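Endo-beta-1,4-glucanase (PDB 2JEM) hydrolyses beta-1,4-glucan linkages of plant cell-wall polysaccharides, acting as a xyloglucanase of glycoside hydrolase family 12. Local coordinates at residues A[116-121]-A[256-261]; A[123-128]-A[207-212]; A[136-141]-A[154-159]; A[150-155]-A[195-200]. The protein carries 1 engineered substitution. One frame throughout, in Å; residues are numbered along the deposited sequence. Where two conformers were deposited one is given.

Contact 1: A[116-121]-A[256-261]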
# COMPACT_ATOMS: atom_id res chain seq x y z
N LYS A 116 -4.97 19.11 -0.73
CA LYS A 116 -3.91 19.02 0.28
C LYS A 116 -2.71 18.24 -0.27
O LYS A 116 -2.86 17.30 -1.04
CB LYS A 116 -4.42 18.34 1.55
CG LYS A 116 -5.61 19.05 2.17
CD LYS A 116 -5.27 20.48 2.57
CE LYS A 116 -6.41 21.13 3.38
NZ LYS A 116 -6.71 20.36 4.63
N ASN A 117 -1.52 18.65 0.14
CA ASN A 117 -0.32 17.86 -0.14
C ASN A 117 -0.29 16.64 0.78
O ASN A 117 -0.70 16.72 1.95
CB ASN A 117 0.93 18.73 0.01
CG ASN A 117 0.96 19.84 -1.03
OD1 ASN A 117 0.98 19.57 -2.24
ND2 ASN A 117 0.90 21.09 -0.56
N ILE A 118 0.10 15.50 0.23
CA ILE A 118 0.19 14.26 0.99
C ILE A 118 1.61 13.74 0.77
O ILE A 118 1.88 12.97 -0.16
CB ILE A 118 -0.88 13.22 0.54
CG1 ILE A 118 -2.29 13.82 0.57
CG2 ILE A 118 -0.77 11.95 1.40
CD1 ILE A 118 -3.37 12.88 0.01
N ASN A 119 2.52 14.24 1.60
CA ASN A 119 3.92 13.96 1.40
C ASN A 119 4.34 12.74 2.17
O ASN A 119 4.14 12.67 3.38
CB ASN A 119 4.76 15.16 1.80
CG ASN A 119 4.63 16.29 0.82
OD1 ASN A 119 4.05 17.32 1.12
ND2 ASN A 119 5.16 16.09 -0.38
N THR A 120 4.94 11.80 1.44
CA THR A 120 5.41 10.56 2.02
C THR A 120 6.92 10.47 1.91
O THR A 120 7.52 11.02 0.98
CB THR A 120 4.81 9.34 1.29
OG1 THR A 120 5.28 9.32 -0.07
CG2 THR A 120 3.29 9.40 1.32
N LYS A 121 7.52 9.75 2.84
CA LYS A 121 8.94 9.41 2.77
C LYS A 121 9.07 7.94 3.12
O LYS A 121 8.47 7.50 4.11
CB LYS A 121 9.76 10.24 3.76
CG LYS A 121 9.40 11.73 3.84
CD LYS A 121 10.24 12.47 4.88
CE LYS A 121 9.91 12.05 6.32
NZ LYS A 121 10.23 13.12 7.31
N TRP A 256 10.19 6.52 7.45
CA TRP A 256 8.77 6.46 7.13
C TRP A 256 8.00 7.65 7.70
O TRP A 256 8.13 7.99 8.87
CB TRP A 256 8.12 5.21 7.74
CG TRP A 256 6.64 5.28 7.69
CD1 TRP A 256 5.77 5.51 8.74
CD2 TRP A 256 5.83 5.12 6.52
NE1 TRP A 256 4.48 5.51 8.28
CE2 TRP A 256 4.48 5.27 6.92
CE3 TRP A 256 6.11 4.86 5.17
CZ2 TRP A 256 3.40 5.15 6.03
CZ3 TRP A 256 5.04 4.77 4.26
CH2 TRP A 256 3.71 4.91 4.70
N ASP A 257 7.16 8.25 6.86
CA ASP A 257 6.19 9.25 7.33
C ASP A 257 5.22 9.53 6.20
O ASP A 257 5.54 9.38 5.03
CB ASP A 257 6.87 10.57 7.76
CG ASP A 257 7.05 10.69 9.29
OD1 ASP A 257 6.13 10.34 10.07
OD2 ASP A 257 8.11 11.16 9.71
N VAL A 258 4.00 9.90 6.59
CA VAL A 258 3.01 10.41 5.64
C VAL A 258 2.41 11.63 6.34
O VAL A 258 1.89 11.52 7.46
CB VAL A 258 1.91 9.39 5.28
CG1 VAL A 258 0.90 10.01 4.35
CG2 VAL A 258 2.53 8.16 4.64
N THR A 259 2.50 12.78 5.69
CA THR A 259 1.98 14.01 6.30
C THR A 259 1.05 14.73 5.33
O THR A 259 1.44 15.04 4.21
CB THR A 259 3.12 14.94 6.77
OG1 THR A 259 3.92 14.23 7.74
CG2 THR A 259 2.55 16.21 7.43
N VAL A 260 -0.18 14.97 5.79
CA VAL A 260 -1.23 15.62 5.02
C VAL A 260 -1.26 17.06 5.50
O VAL A 260 -1.48 17.33 6.69
CB VAL A 260 -2.65 15.00 5.24
CG1 VAL A 260 -3.72 15.71 4.35
CG2 VAL A 260 -2.66 13.49 4.92
N ARG A 261 -1.02 17.99 4.59
CA ARG A 261 -1.00 19.40 4.99
C ARG A 261 -1.36 20.31 3.83
O ARG A 261 -1.09 19.99 2.65
CB ARG A 261 0.35 19.76 5.65
CG ARG A 261 0.56 21.25 6.01
CD ARG A 261 -0.44 21.76 7.05
NE ARG A 261 -0.11 23.17 7.34
CZ ARG A 261 -0.50 24.20 6.60
NH1 ARG A 261 -1.25 24.02 5.51
NH2 ARG A 261 -0.13 25.44 6.95
OXT ARG A 261 -1.93 21.38 4.04
O HOH W 1 -4.14 21.41 5.83
O HOH W 2 2.49 17.59 3.56
O HOH W 3 6.09 13.28 5.31
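Asn119 and Thr259 exchange a reciprocal pair of backbone hydrogen bonds, Thr259 N reaching Asn119 O at 2.8 Å. The same double link recurs two residues away in each direction, between Asn117 and Arg261 and between Lys121 and Asp257. At non-hydrogen-bonded positions between these pairs, CA-H...O contacts fill in, such as Val260 CA to Asn117 O at 3.3 Å. The face carrying Asn119, Lys121, Asp257 and Thr259 is polar, its ties looser. Lys121 lies alongside Asp257, with CE 3.7 Å from Asp257 CB, but Lys121 NZ makes only a long salt bridge to Asp257 OD2, at 3.8 Å; Asp257 OD1 is held by Tyr46 and Lys42. One water spans Asn119 OD1 and Thr259 O, and another links Lys116 NZ to the terminal carboxylate of Arg261, whose OXT also receives its own guanidinium.

The face carrying Ile118, Thr120, Val258 and Val260 is largely apolar. With Val258 CG1 anti to the backbone N (chi1 178°), that methyl lies 3.9 Å from Ile118 CG2, while Val258 CG2 meets Thr120 CG2 at 3.6 Å. Ile118, Thr120 and Val258 all press on Val238 of the second sheet. The strands run antiparallel at 173°, and strand 247-260, with 72-79 on its other edge, lies inside its sheet. One polar face and one largely apolar face turned to a second sheet is the pattern of a beta-sandwich, here the beta-jelly roll of family 12.

Contact 2: A[123-128]-A[207-212]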
# COMPACT_ATOMS: atom_id res chain seq x y z
N SER A 123 12.35 4.84 3.11
CA SER A 123 13.61 4.20 2.71
C SER A 123 13.54 2.79 3.26
O SER A 123 13.14 2.57 4.41
CB SER A 123 14.79 4.93 3.30
OG SER A 123 14.82 6.28 2.87
N TYR A 124 13.90 1.81 2.44
CA TYR A 124 13.77 0.43 2.87
C TYR A 124 14.80 -0.43 2.14
O TYR A 124 15.45 0.02 1.18
CB TYR A 124 12.34 -0.08 2.57
CG TYR A 124 12.15 -0.32 1.09
CD1 TYR A 124 11.80 0.74 0.23
CD2 TYR A 124 12.34 -1.59 0.55
CE1 TYR A 124 11.64 0.54 -1.12
CE2 TYR A 124 12.19 -1.81 -0.83
CZ TYR A 124 11.84 -0.73 -1.65
OH TYR A 124 11.71 -0.96 -3.00
N SER A 125 14.96 -1.66 2.61
CA SER A 125 15.83 -2.62 1.94
C SER A 125 15.21 -3.98 2.15
O SER A 125 14.92 -4.35 3.29
CB SER A 125 17.22 -2.60 2.55
OG SER A 125 18.05 -3.52 1.84
N ILE A 126 14.96 -4.68 1.04
CA ILE A 126 14.52 -6.07 1.05
C ILE A 126 15.65 -7.09 0.81
O ILE A 126 16.47 -6.94 -0.11
CB ILE A 126 13.36 -6.31 0.01
CG1 ILE A 126 12.10 -5.51 0.40
CG2 ILE A 126 13.00 -7.81 -0.10
CD1 ILE A 126 11.00 -5.53 -0.72
N SER A 127 15.66 -8.15 1.62
CA SER A 127 16.47 -9.32 1.31
C SER A 127 15.54 -10.54 1.27
O SER A 127 15.04 -10.99 2.29
CB SER A 127 17.56 -9.51 2.37
OG SER A 127 18.35 -10.66 2.05
N ALA A 128 15.32 -11.08 0.07
CA ALA A 128 14.36 -12.17 -0.09
C ALA A 128 14.60 -12.95 -1.37
O ALA A 128 15.29 -12.48 -2.26
CB ALA A 128 12.93 -11.61 -0.08
N ASN A 207 13.70 -0.80 -10.00
CA ASN A 207 13.51 -0.77 -8.56
C ASN A 207 14.31 0.35 -7.89
O ASN A 207 15.41 0.72 -8.36
CB ASN A 207 13.81 -2.12 -7.90
CG ASN A 207 12.96 -3.24 -8.45
OD1 ASN A 207 11.89 -3.02 -9.01
ND2 ASN A 207 13.45 -4.46 -8.30
N THR A 208 13.75 0.89 -6.80
CA THR A 208 14.46 1.85 -5.93
C THR A 208 14.19 1.58 -4.45
O THR A 208 13.13 1.06 -4.09
CB THR A 208 14.11 3.35 -6.25
OG1 THR A 208 15.04 4.19 -5.55
CG2 THR A 208 12.66 3.74 -5.83
N GLN A 209 15.15 1.94 -3.59
CA GLN A 209 15.02 1.71 -2.15
C GLN A 209 14.57 2.92 -1.33
O GLN A 209 14.44 2.84 -0.10
CB GLN A 209 16.33 1.15 -1.59
CG GLN A 209 16.60 -0.26 -2.07
CD GLN A 209 17.85 -0.85 -1.46
OE1 GLN A 209 17.87 -2.02 -1.04
NE2 GLN A 209 18.92 -0.06 -1.43
N SER A 210 14.33 4.03 -2.02
CA SER A 210 13.83 5.24 -1.38
C SER A 210 13.01 6.06 -2.36
O SER A 210 13.28 6.10 -3.57
CB SER A 210 14.97 6.09 -0.79
OG SER A 210 15.83 6.59 -1.80
N ALA A 211 11.97 6.70 -1.83
CA ALA A 211 11.18 7.66 -2.61
C ALA A 211 10.54 8.61 -1.62
O ALA A 211 10.14 8.23 -0.53
CB ALA A 211 10.14 6.95 -3.44
N ASN A 212 10.49 9.88 -2.00
CA ASN A 212 9.84 10.94 -1.23
C ASN A 212 8.83 11.49 -2.22
O ASN A 212 9.22 12.21 -3.14
CB ASN A 212 10.90 11.99 -0.85
CG ASN A 212 10.33 13.25 -0.20
OD1 ASN A 212 11.09 14.19 0.07
ND2 ASN A 212 9.02 13.28 0.07
O HOH W 4 15.55 -3.71 -1.60
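Tyr124 and Gln209 are joined by a single backbone hydrogen bond, from Tyr124 N to Gln209 O at 2.8 Å. Gln209 O also accepts a CA-H...O contact from Ser123, 3.2 Å from its CA, so one carbonyl serves two successive residues. A second polar link passes through water: the amide of Ile126 donates to a molecule that in turn donates to Gln209 OE1, 2.9 Å away. At the far end of the aromatic ring, Tyr124 OH sits 2.7 Å from Thr208 O, a weak hydrogen bond at most, since its proton has another acceptor within reach.

Van der Waals contact is concentrated on the same two residues. The tyrosine's CG is placed between the backbone N and the carbonyl carbon (chi1 74°), which lays the ring against the 208-209 backbone. Gln209 CA then makes an off-centre CH-pi contact, 4.2 Å from the Tyr124 ring centroid, and the extended glutamine side chain runs on past Tyr124 O. Nearby, Ser123 OG touches Ser210 CB.

Strand 210-214 begins here at the border of its sheet, with 247-260 flanking strand 118-128 across from it. On the side of the second sheet, Tyr124 packs on Phe240, Ala134 and Leu160.

Contact 3: A[136-141]-A[154-159]. Engineered in segment 154-159: Gln155 (natural residue Glu).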
# COMPACT_ATOMS: atom_id res chain seq x y z
N TYR A 136 3.46 1.40 -2.23
CA TYR A 136 2.44 2.20 -1.59
C TYR A 136 1.08 1.73 -2.05
O TYR A 136 0.91 1.25 -3.19
CB TYR A 136 2.55 3.67 -1.96
CG TYR A 136 3.65 4.42 -1.29
CD1 TYR A 136 3.45 5.00 -0.02
CD2 TYR A 136 4.89 4.57 -1.90
CE1 TYR A 136 4.47 5.72 0.60
CE2 TYR A 136 5.92 5.30 -1.29
CZ TYR A 136 5.70 5.85 -0.03
OH TYR A 136 6.74 6.57 0.56
N ASP A 137 0.14 1.82 -1.14
CA ASP A 137 -1.23 1.43 -1.37
C ASP A 137 -2.07 2.58 -0.85
O ASP A 137 -1.97 2.92 0.35
CB ASP A 137 -1.51 0.20 -0.53
CG ASP A 137 -2.51 -0.69 -1.14
OD1 ASP A 137 -3.14 -0.26 -2.14
OD2 ASP A 137 -2.67 -1.82 -0.60
N ILE A 138 -2.87 3.17 -1.72
CA ILE A 138 -3.67 4.35 -1.38
C ILE A 138 -5.11 3.99 -1.70
O ILE A 138 -5.43 3.58 -2.80
CB ILE A 138 -3.22 5.62 -2.17
CG1 ILE A 138 -1.72 5.93 -1.95
CG2 ILE A 138 -4.11 6.83 -1.84
CD1 ILE A 138 -0.79 5.51 -3.14
N TRP A 139 -5.96 4.14 -0.69
CA TRP A 139 -7.38 3.77 -0.77
C TRP A 139 -8.24 5.02 -0.81
O TRP A 139 -8.02 5.97 -0.03
CB TRP A 139 -7.79 2.88 0.42
CG TRP A 139 -7.03 1.59 0.47
CD1 TRP A 139 -6.01 1.28 1.30
CD2 TRP A 139 -7.25 0.44 -0.37
NE1 TRP A 139 -5.55 -0.01 1.04
CE2 TRP A 139 -6.30 -0.55 0.02
CE3 TRP A 139 -8.14 0.15 -1.43
CZ2 TRP A 139 -6.23 -1.81 -0.60
CZ3 TRP A 139 -8.07 -1.12 -2.05
CH2 TRP A 139 -7.11 -2.08 -1.63
N LEU A 140 -9.23 5.00 -1.71
CA LEU A 140 -10.19 6.09 -1.85
C LEU A 140 -11.63 5.62 -1.74
O LEU A 140 -11.94 4.47 -2.11
CB LEU A 140 -10.01 6.85 -3.16
CG LEU A 140 -8.67 7.54 -3.38
CD1 LEU A 140 -7.74 6.58 -4.13
CD2 LEU A 140 -8.87 8.82 -4.19
N HIS A 141 -12.48 6.52 -1.25
CA HIS A 141 -13.94 6.31 -1.11
C HIS A 141 -14.70 7.58 -1.55
O HIS A 141 -14.13 8.69 -1.61
CB HIS A 141 -14.33 6.06 0.36
CG HIS A 141 -13.86 4.76 0.92
ND1 HIS A 141 -12.62 4.61 1.50
CD2 HIS A 141 -14.50 3.57 1.09
CE1 HIS A 141 -12.49 3.37 1.95
NE2 HIS A 141 -13.61 2.72 1.71
N ASP A 154 -11.70 3.17 -5.22
CA ASP A 154 -10.43 3.11 -5.98
C ASP A 154 -9.26 2.73 -5.11
O ASP A 154 -9.24 3.07 -3.92
CB ASP A 154 -10.10 4.46 -6.64
CG ASP A 154 -11.26 5.01 -7.46
OD1 ASP A 154 -12.15 5.64 -6.84
OD2 ASP A 154 -11.27 4.83 -8.70
N GLN A 155 -8.30 2.04 -5.72
CA GLN A 155 -7.03 1.70 -5.10
C GLN A 155 -5.95 2.26 -6.04
O GLN A 155 -6.05 2.08 -7.26
CB GLN A 155 -6.90 0.17 -4.99
CG GLN A 155 -5.56 -0.30 -4.39
CD GLN A 155 -5.41 -1.80 -4.43
OE1 GLN A 155 -6.23 -2.50 -5.05
NE2 GLN A 155 -4.36 -2.32 -3.78
N ILE A 156 -4.94 2.92 -5.48
CA ILE A 156 -3.75 3.32 -6.25
C ILE A 156 -2.54 2.59 -5.65
O ILE A 156 -2.32 2.63 -4.41
CB ILE A 156 -3.51 4.86 -6.20
CG1 ILE A 156 -4.77 5.62 -6.71
CG2 ILE A 156 -2.24 5.23 -7.02
CD1 ILE A 156 -4.72 7.15 -6.36
N MET A 157 -1.80 1.89 -6.50
CA MET A 157 -0.54 1.30 -6.05
C MET A 157 0.65 1.99 -6.70
O MET A 157 0.66 2.25 -7.91
CB MET A 157 -0.52 -0.19 -6.34
CG MET A 157 -1.49 -0.96 -5.43
SD MET A 157 -1.40 -2.73 -5.80
CE MET A 157 0.12 -3.19 -4.99
N ILE A 158 1.66 2.28 -5.89
CA ILE A 158 2.88 2.86 -6.42
C ILE A 158 4.03 1.94 -6.06
O ILE A 158 4.48 1.92 -4.93
CB ILE A 158 3.13 4.30 -5.91
CG1 ILE A 158 1.91 5.21 -6.17
CG2 ILE A 158 4.40 4.86 -6.59
CD1 ILE A 158 2.05 6.60 -5.46
N TRP A 159 4.46 1.12 -7.03
CA TRP A 159 5.45 0.08 -6.77
C TRP A 159 6.87 0.62 -6.86
O TRP A 159 7.32 1.11 -7.93
CB TRP A 159 5.33 -1.06 -7.78
CG TRP A 159 4.04 -1.78 -7.91
CD1 TRP A 159 2.76 -1.27 -7.81
CD2 TRP A 159 3.91 -3.15 -8.26
NE1 TRP A 159 1.84 -2.27 -8.05
CE2 TRP A 159 2.52 -3.43 -8.34
CE3 TRP A 159 4.83 -4.18 -8.52
CZ2 TRP A 159 2.02 -4.71 -8.65
CZ3 TRP A 159 4.34 -5.45 -8.84
CH2 TRP A 159 2.94 -5.70 -8.91
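From Tyr136 facing Ile158 to Leu140 facing Asp154, two antiparallel strands pair in unbroken register, their axes 4.7 Å apart and inclined at 164°. The bonds are short in the middle, where Ile138 and Ile156 exchange two backbone hydrogen bonds, and slacken at the end, where Asp154 N makes a weak one to Leu140 O at 3.4 Å.

Trp139, Asp137 and the engineered Gln155 share one face. Gln155 CG, lying opposite its backbone N (chi1 178°), rides over the indole 3.8 Å from the centroid of the Trp139 six-membered ring. The flat amide follows at 20° to the ring plane. From there Gln155 NE2 donates to Asp137 OD1 at 2.9 Å, on the syn side of the carboxylate and close to the amide plane, while OE1 accepts from Trp197. Asp137 OD1 itself overlies the same indole face, near the rim.

Aliphatic groups interlock on the reverse face: Ile138 CD1 meets Ile158 CD1 at 3.8 Å, and Leu140 CD1 meets Ile156 CD1 equally closely. This is antiparallel pairing within one sheet of the family 12 jelly roll, one face polar-aromatic, the other apolar against helix 215-225. Strand 234-244 borders 131-141 on the edge away from 154-163, strand 195-204 borders 154-163, and Trp98 and Trp197 pack edge-to-face with Trp139.

Contact 4: A[150-155]-A[195-200]. Engineered in segment 150-155: Gln155 (natural residue Glu).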
# COMPACT_ATOMS: atom_id res chain seq x y z
N SER A 150 -16.73 -0.74 4.45
CA SER A 150 -16.91 0.15 3.30
C SER A 150 -15.93 -0.23 2.20
O SER A 150 -14.75 0.10 2.31
CB SER A 150 -16.66 1.60 3.72
OG SER A 150 -17.63 2.06 4.63
N ALA A 151 -16.38 -0.93 1.16
CA ALA A 151 -15.52 -1.16 0.00
C ALA A 151 -15.02 0.18 -0.56
O ALA A 151 -15.82 1.11 -0.79
CB ALA A 151 -16.24 -1.97 -1.09
N PRO A 152 -13.70 0.30 -0.76
CA PRO A 152 -13.15 1.45 -1.50
C PRO A 152 -13.75 1.55 -2.89
O PRO A 152 -14.23 0.54 -3.45
CB PRO A 152 -11.65 1.13 -1.60
CG PRO A 152 -11.38 0.19 -0.48
CD PRO A 152 -12.65 -0.63 -0.32
N THR A 153 -13.73 2.76 -3.44
CA THR A 153 -14.11 2.99 -4.83
C THR A 153 -12.89 2.86 -5.75
O THR A 153 -13.02 2.51 -6.93
CB THR A 153 -14.71 4.42 -5.01
OG1 THR A 153 -13.78 5.40 -4.52
CG2 THR A 153 -16.05 4.58 -4.23
N ASP A 154 -11.70 3.17 -5.22
CA ASP A 154 -10.43 3.11 -5.98
C ASP A 154 -9.26 2.73 -5.11
O ASP A 154 -9.24 3.07 -3.92
CB ASP A 154 -10.10 4.46 -6.64
CG ASP A 154 -11.26 5.01 -7.46
OD1 ASP A 154 -12.15 5.64 -6.84
OD2 ASP A 154 -11.27 4.83 -8.70
N GLN A 155 -8.30 2.04 -5.72
CA GLN A 155 -7.03 1.70 -5.10
C GLN A 155 -5.95 2.26 -6.04
O GLN A 155 -6.05 2.08 -7.26
CB GLN A 155 -6.90 0.17 -4.99
CG GLN A 155 -5.56 -0.30 -4.39
CD GLN A 155 -5.41 -1.80 -4.43
OE1 GLN A 155 -6.23 -2.50 -5.05
NE2 GLN A 155 -4.36 -2.32 -3.78
N LYS A 195 -19.13 -6.25 -4.82
CA LYS A 195 -18.18 -5.21 -4.40
C LYS A 195 -16.87 -5.25 -5.19
O LYS A 195 -16.45 -6.29 -5.70
CB LYS A 195 -17.90 -5.35 -2.90
CG LYS A 195 -19.15 -5.12 -2.03
CD LYS A 195 -18.82 -5.07 -0.55
CE LYS A 195 -20.08 -4.76 0.28
NZ LYS A 195 -19.75 -4.51 1.74
N GLY A 196 -16.18 -4.11 -5.25
CA GLY A 196 -14.91 -4.06 -5.95
C GLY A 196 -14.51 -2.62 -6.17
O GLY A 196 -15.20 -1.71 -5.71
N TRP A 197 -13.39 -2.42 -6.87
CA TRP A 197 -12.85 -1.07 -7.06
C TRP A 197 -11.90 -1.02 -8.25
O TRP A 197 -11.33 -2.05 -8.67
CB TRP A 197 -12.13 -0.61 -5.78
CG TRP A 197 -11.12 -1.59 -5.27
CD1 TRP A 197 -9.82 -1.72 -5.68
CD2 TRP A 197 -11.31 -2.57 -4.24
NE1 TRP A 197 -9.20 -2.72 -4.96
CE2 TRP A 197 -10.09 -3.26 -4.08
CE3 TRP A 197 -12.40 -2.90 -3.42
CZ2 TRP A 197 -9.93 -4.28 -3.14
CZ3 TRP A 197 -12.25 -3.93 -2.50
CH2 TRP A 197 -11.02 -4.61 -2.37
N ASN A 198 -11.74 0.18 -8.79
CA ASN A 198 -10.73 0.45 -9.79
C ASN A 198 -9.37 0.30 -9.12
O ASN A 198 -9.22 0.65 -7.93
CB ASN A 198 -10.89 1.85 -10.35
CG ASN A 198 -12.28 2.08 -10.94
OD1 ASN A 198 -12.70 1.35 -11.83
ND2 ASN A 198 -12.99 3.09 -10.44
N VAL A 199 -8.40 -0.18 -9.89
CA VAL A 199 -7.02 -0.17 -9.43
C VAL A 199 -6.11 0.50 -10.47
O VAL A 199 -6.09 0.14 -11.66
CB VAL A 199 -6.53 -1.59 -8.99
CG1 VAL A 199 -6.70 -2.60 -10.11
CG2 VAL A 199 -5.07 -1.54 -8.55
N PHE A 200 -5.39 1.52 -10.00
CA PHE A 200 -4.45 2.25 -10.84
C PHE A 200 -3.07 1.94 -10.31
O PHE A 200 -2.78 2.22 -9.15
CB PHE A 200 -4.74 3.75 -10.73
CG PHE A 200 -6.16 4.11 -11.08
CD1 PHE A 200 -6.57 4.12 -12.43
CD2 PHE A 200 -7.10 4.41 -10.09
CE1 PHE A 200 -7.89 4.44 -12.77
CE2 PHE A 200 -8.43 4.74 -10.43
CZ PHE A 200 -8.82 4.75 -11.79
O HOH W 5 -19.18 -1.47 0.74
O HOH W 6 -16.40 0.01 -4.38
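Trp197 presents its indole edge to the engineered Gln155, NE1 donating to Gln155 OE1 at 3.0 Å. The amide and ring planes stand 69° apart, and the donor arrives from above the carbonyl plane rather than on a lone pair. Asp154 and Asn198 lie alongside one another on the other face, Asn198 ND2 donating to Asp154 OD2 at 3.0 Å, from 45° above the carboxylate plane. The same oxygen meets the rim of Phe200, near the ring plane, 3.3 Å from CE2.

Backbone bonds of the parallel pairing hold these groups in step: Asn198 O accepts from Gln155 N at 2.8 Å, and Gln155 O accepts from Phe200 N. Trp197 CG takes the torsion between N and carbonyl carbon (chi1 52°), which turns the ring back against Pro152, with CE3 3.9 Å from Pro152 CD.

Further out, Asp154 OD1 receives the hydroxyl of Thr153 and a salt bridge from Lys233, so both carboxylate oxygens are gripped. A classic beta bulge opens strand 154-163, two residues, Thr153 and Asp154, standing against the single Leu140. That strand is flanked by 131-141 antiparallel and 195-204 parallel, and 180-192 lies beyond 195-204, where Ile189 packs on Trp197 and Val199.

How the contacts relate
Contact 3 is the buried core of the set, about 6 Å from the chain centre to its own centre, whereas contact 2 lies at the surface and contacts 1 and 4 are partly buried. Contacts 1 and 2 share strand 118-128 in one sheet; contacts 3 and 4 share strand 154-163 in the other. Chemistry follows place: regular backbone pairing with a solvent-facing polar side in 116-121/256-261, a single backbone bond, a ring and a water at the sheet border in 123-128/207-212, and polar groups set among aromatic rings in contacts 3 and 4. Tyr136 OH makes a weak hydrogen bond to Thr120 OG1 between the two sheets, while contacts 2 and 4 lie on opposite sides of the centre.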